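Local coordinates for protein fructose-bisphosphate aldolase class I (Thermoproteus tenax, PDB 1W8S) that belongs to the DeoC/LacD family of class I aldolases, enzymes built on a TIM-barrel fold, at residues L47-Q61 with Y68-G81. The protein carries 2 engineered substitutions. Sequence-based numbering, arbitrary orientation.
Sequences LRLARDAGFDGVVFQ and YYDGSVPLILKLNG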
# COMPACT_ATOMS: atom_id res chain seq x y z
N LEU E 47 13.44 -35.06 -7.13
CA LEU E 47 14.88 -34.88 -7.33
C LEU E 47 15.55 -36.08 -7.99
O LEU E 47 16.39 -35.93 -8.87
CB LEU E 47 15.58 -34.58 -6.00
CG LEU E 47 15.35 -33.17 -5.45
CD1 LEU E 47 15.75 -33.13 -4.01
CD2 LEU E 47 16.14 -32.12 -6.24
N ARG E 48 15.18 -37.28 -7.56
CA ARG E 48 15.75 -38.51 -8.11
C ARG E 48 15.37 -38.64 -9.57
O ARG E 48 16.18 -39.04 -10.41
CB ARG E 48 15.25 -39.74 -7.36
CG ARG E 48 15.92 -40.01 -6.01
CD ARG E 48 15.76 -41.46 -5.53
NE ARG E 48 14.35 -41.89 -5.56
CZ ARG E 48 13.45 -41.66 -4.60
NH1 ARG E 48 13.77 -41.00 -3.49
NH2 ARG E 48 12.20 -42.08 -4.77
N LEU E 49 14.12 -38.31 -9.87
CA LEU E 49 13.60 -38.30 -11.23
C LEU E 49 14.37 -37.33 -12.14
O LEU E 49 14.78 -37.71 -13.23
CB LEU E 49 12.12 -37.93 -11.17
CG LEU E 49 11.30 -38.05 -12.44
CD1 LEU E 49 11.35 -39.49 -13.01
CD2 LEU E 49 9.86 -37.63 -12.15
N ALA E 50 14.58 -36.09 -11.71
CA ALA E 50 15.34 -35.11 -12.50
C ALA E 50 16.76 -35.56 -12.75
O ALA E 50 17.26 -35.42 -13.83
CB ALA E 50 15.32 -33.71 -11.84
N ARG E 51 17.41 -36.10 -11.72
CA ARG E 51 18.74 -36.70 -11.84
C ARG E 51 18.75 -37.88 -12.82
O ARG E 51 19.46 -37.86 -13.84
CB ARG E 51 19.16 -37.23 -10.46
CG ARG E 51 20.30 -36.49 -9.76
CD ARG E 51 20.79 -37.14 -8.41
NE ARG E 51 20.03 -38.32 -7.93
CZ ARG E 51 20.13 -39.57 -8.42
NH1 ARG E 51 20.94 -39.83 -9.45
NH2 ARG E 51 19.42 -40.58 -7.89
N ASP E 52 17.98 -38.91 -12.51
CA ASP E 52 17.94 -40.14 -13.29
C ASP E 52 17.59 -39.91 -14.75
O ASP E 52 18.05 -40.65 -15.62
CB ASP E 52 16.93 -41.13 -12.71
CG ASP E 52 17.34 -41.68 -11.34
OD1 ASP E 52 18.48 -41.42 -10.89
OD2 ASP E 52 16.56 -42.37 -10.65
N ALA E 53 16.77 -38.90 -15.04
CA ALA E 53 16.37 -38.62 -16.40
C ALA E 53 17.38 -37.70 -17.12
O ALA E 53 17.34 -37.56 -18.33
CB ALA E 53 15.00 -38.01 -16.43
N GLY E 54 18.28 -37.10 -16.35
CA GLY E 54 19.35 -36.27 -16.89
C GLY E 54 18.90 -34.86 -17.20
O GLY E 54 19.48 -34.22 -18.05
N PHE E 55 17.89 -34.37 -16.49
CA PHE E 55 17.35 -33.02 -16.70
C PHE E 55 18.29 -31.93 -16.16
O PHE E 55 19.21 -32.20 -15.37
CB PHE E 55 15.95 -32.89 -16.07
CG PHE E 55 14.86 -33.69 -16.79
CD1 PHE E 55 15.09 -34.33 -18.01
CD2 PHE E 55 13.59 -33.78 -16.24
CE1 PHE E 55 14.07 -35.03 -18.65
CE2 PHE E 55 12.58 -34.50 -16.87
CZ PHE E 55 12.83 -35.12 -18.08
N ASP E 56 18.04 -30.68 -16.57
CA ASP E 56 18.95 -29.58 -16.26
C ASP E 56 18.70 -28.87 -14.96
O ASP E 56 19.57 -28.17 -14.46
CB ASP E 56 18.87 -28.53 -17.36
CG ASP E 56 19.27 -29.09 -18.69
OD1 ASP E 56 20.50 -29.32 -18.89
OD2 ASP E 56 18.41 -29.36 -19.57
N GLY E 57 17.49 -29.03 -14.43
CA GLY E 57 17.09 -28.28 -13.25
C GLY E 57 15.73 -28.69 -12.73
O GLY E 57 14.99 -29.44 -13.38
N VAL E 58 15.43 -28.17 -11.54
CA VAL E 58 14.12 -28.27 -10.92
C VAL E 58 13.66 -26.86 -10.50
O VAL E 58 14.50 -25.99 -10.23
CB VAL E 58 14.17 -29.19 -9.67
CG1 VAL E 58 14.41 -30.61 -10.07
CG2 VAL E 58 15.28 -28.73 -8.70
N VAL E 59 12.35 -26.63 -10.46
CA VAL E 59 11.77 -25.39 -9.96
C VAL E 59 11.05 -25.73 -8.64
O VAL E 59 10.13 -26.54 -8.65
CB VAL E 59 10.75 -24.82 -10.95
CG1 VAL E 59 10.17 -23.52 -10.46
CG2 VAL E 59 11.39 -24.61 -12.32
N PHE E 60 11.50 -25.15 -7.53
CA PHE E 60 10.88 -25.36 -6.21
C PHE E 60 10.48 -24.00 -5.61
O PHE E 60 11.15 -23.00 -5.84
CB PHE E 60 11.88 -25.95 -5.20
CG PHE E 60 12.25 -27.42 -5.39
CD1 PHE E 60 11.56 -28.27 -6.26
CD2 PHE E 60 13.28 -27.95 -4.62
CE1 PHE E 60 11.93 -29.58 -6.38
CE2 PHE E 60 13.65 -29.27 -4.72
CZ PHE E 60 12.98 -30.09 -5.60
N GLN E 61 9.41 -24.00 -4.81
CA GLN E 61 9.13 -22.89 -3.87
C GLN E 61 10.10 -23.01 -2.70
O GLN E 61 10.71 -24.05 -2.47
CB GLN E 61 7.70 -22.96 -3.34
CG GLN E 61 6.60 -22.99 -4.37
CD GLN E 61 6.27 -21.64 -4.92
OE1 GLN E 61 6.58 -20.59 -4.31
NE2 GLN E 61 5.60 -21.64 -6.06
N TYR E 68 14.18 -29.88 1.42
CA TYR E 68 14.55 -31.01 0.56
C TYR E 68 15.73 -30.83 -0.39
O TYR E 68 16.34 -31.83 -0.79
CB TYR E 68 13.34 -31.42 -0.29
CG TYR E 68 12.20 -32.00 0.52
CD1 TYR E 68 12.16 -33.36 0.83
CD2 TYR E 68 11.19 -31.19 0.99
CE1 TYR E 68 11.12 -33.88 1.58
CE2 TYR E 68 10.16 -31.71 1.73
CZ TYR E 68 10.13 -33.05 2.02
OH TYR E 68 9.09 -33.56 2.76
N TYR E 69 16.03 -29.60 -0.81
CA TYR E 69 17.05 -29.41 -1.83
C TYR E 69 18.38 -29.87 -1.30
O TYR E 69 18.76 -29.52 -0.19
CB TYR E 69 17.17 -27.97 -2.28
CG TYR E 69 18.13 -27.84 -3.44
CD1 TYR E 69 17.92 -28.55 -4.63
CD2 TYR E 69 19.26 -27.04 -3.34
CE1 TYR E 69 18.78 -28.44 -5.71
CE2 TYR E 69 20.15 -26.93 -4.40
CZ TYR E 69 19.91 -27.60 -5.59
OH TYR E 69 20.83 -27.43 -6.60
N ASP E 70 19.06 -30.66 -2.12
CA ASP E 70 20.27 -31.40 -1.73
C ASP E 70 21.45 -31.12 -2.68
O ASP E 70 22.47 -31.83 -2.66
CB ASP E 70 19.95 -32.91 -1.67
CG ASP E 70 19.64 -33.51 -3.04
OD1 ASP E 70 19.55 -32.79 -4.08
OD2 ASP E 70 19.46 -34.73 -3.17
N GLY E 71 21.31 -30.12 -3.54
CA GLY E 71 22.39 -29.71 -4.42
C GLY E 71 22.64 -30.57 -5.66
O GLY E 71 23.55 -30.26 -6.43
N SER E 72 21.80 -31.57 -5.91
CA SER E 72 22.09 -32.61 -6.90
C SER E 72 21.74 -32.27 -8.36
O SER E 72 22.24 -32.90 -9.28
CB SER E 72 21.40 -33.90 -6.49
OG SER E 72 19.98 -33.76 -6.51
N VAL E 73 20.86 -31.30 -8.53
CA VAL E 73 20.44 -30.79 -9.83
C VAL E 73 20.29 -29.27 -9.63
O VAL E 73 19.79 -28.86 -8.60
CB VAL E 73 19.07 -31.40 -10.20
CG1 VAL E 73 18.53 -30.82 -11.46
CG2 VAL E 73 19.21 -32.89 -10.38
N PRO E 74 20.70 -28.44 -10.57
CA PRO E 74 20.50 -26.99 -10.41
C PRO E 74 19.06 -26.58 -10.06
O PRO E 74 18.08 -27.15 -10.54
CB PRO E 74 20.91 -26.43 -11.76
CG PRO E 74 21.84 -27.44 -12.35
CD PRO E 74 21.42 -28.77 -11.82
N LEU E 75 18.94 -25.58 -9.21
CA LEU E 75 17.66 -25.16 -8.66
C LEU E 75 17.28 -23.77 -9.17
O LEU E 75 18.09 -22.87 -9.13
CB LEU E 75 17.76 -25.14 -7.15
CG LEU E 75 16.67 -24.40 -6.37
CD1 LEU E 75 15.35 -25.10 -6.52
CD2 LEU E 75 17.07 -24.29 -4.91
N ILE E 76 16.03 -23.64 -9.64
CA ILE E 76 15.38 -22.39 -9.91
C ILE E 76 14.39 -22.22 -8.77
O ILE E 76 13.48 -23.04 -8.60
CB ILE E 76 14.68 -22.41 -11.24
CG1 ILE E 76 15.68 -22.75 -12.35
CG2 ILE E 76 13.99 -21.07 -11.52
CD1 ILE E 76 15.07 -22.79 -13.76
N LEU E 77 14.61 -21.20 -7.95
CA LEU E 77 13.72 -20.87 -6.83
C LEU E 77 12.60 -19.96 -7.33
O LEU E 77 12.82 -18.82 -7.77
CB LEU E 77 14.50 -20.23 -5.71
CG LEU E 77 14.00 -20.18 -4.28
CD1 LEU E 77 12.56 -19.80 -4.19
CD2 LEU E 77 14.19 -21.53 -3.65
N LYS E 78 11.39 -20.53 -7.35
CA LYS E 78 10.17 -19.84 -7.72
C LYS E 78 9.76 -18.94 -6.56
O LYS E 78 9.41 -19.44 -5.49
CB LYS E 78 9.07 -20.89 -7.94
CG LYS E 78 7.70 -20.34 -8.30
CD LYS E 78 7.80 -19.38 -9.41
CE LYS E 78 6.42 -18.99 -9.97
NZ LYS E 78 5.35 -19.00 -8.99
N LEU E 79 9.87 -17.63 -6.75
CA LEU E 79 9.79 -16.68 -5.64
C LEU E 79 8.37 -16.34 -5.21
O LEU E 79 8.15 -16.07 -4.04
CB LEU E 79 10.52 -15.35 -5.93
CG LEU E 79 12.01 -15.48 -6.22
CD1 LEU E 79 12.47 -14.21 -6.89
CD2 LEU E 79 12.77 -15.71 -4.95
N ASN E 80 7.43 -16.31 -6.15
CA ASN E 80 6.07 -15.94 -5.82
C ASN E 80 5.20 -17.18 -5.84
O ASN E 80 5.69 -18.28 -5.99
CB ASN E 80 5.50 -14.76 -6.63
CG ASN E 80 5.57 -14.92 -8.15
OD1 ASN E 80 6.21 -15.82 -8.68
ND2 ASN E 80 4.95 -13.97 -8.86
N GLY E 81 3.91 -17.01 -5.65
CA GLY E 81 3.01 -18.15 -5.70
C GLY E 81 1.64 -17.77 -5.22
O GLY E 81 1.48 -16.89 -4.35
O HOH W 1 18.79 -36.47 -5.73
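Asp70 OD1, which lies 3.8 Å from Leu47 CD1, is gripped twice by one residue: Ser72 OG donates to OD1 at 2.7 Å from the syn side of the carboxylate, and Ser72 N donates to it from above the carboxylate plane, closing an Asx turn. This turn belongs to the return loop of a beta-alpha-beta unit of the TIM barrel, in which strands 57-60 and 75-81 run side by side and helix 62-68 links them. Water 1 joins the loop to helix 43-53, accepting from Arg51 NE in the guanidinium plane and donating to Ser72 OG.

Val73 then wedges its two methyls between helix and strand. With Val73 CG1 anti to the backbone N (chi1 175°), that methyl presses to 3.4 Å from Gly57 CA, while CG2 meets Ala50 CB and Arg51 CG. Tyr69 OH donates to Val73 O at 2.7 Å from above the carbonyl plane, a bond within the loop that holds the hydroxyl, while the ring lies between Leu75 CB and Gly71 N; Leu47 CD2 comes to the ring edge.

Parallel pairing starts with Val58 N to Pro74 O (3.0 Å) and is straightest from Ile76 N to Val58 O, 176° at the hydrogen; Phe60 N to Ile76 O and Lys78 N to Phe60 O complete it. Side chains alternate across the sheet. On one face Leu75 CD1 packs 3.8 Å from Phe60 CB, and Val58 CG2 sits over the rim of the Phe60 ring. Val59 and Ile76 share the other face, where the Val59 side chain comes about 5 Å from the bound 1,6-di-O-phosphono-beta-D-fructofuranose. Strand 18-22 flanks 57-60, and strand 108-113 flanks 75-81. Val59 CG1 rests against Lys78 CB, and beyond it Lys78 NZ donates to Asn80 O at 3.1 Å, well above that carbonyl's plane.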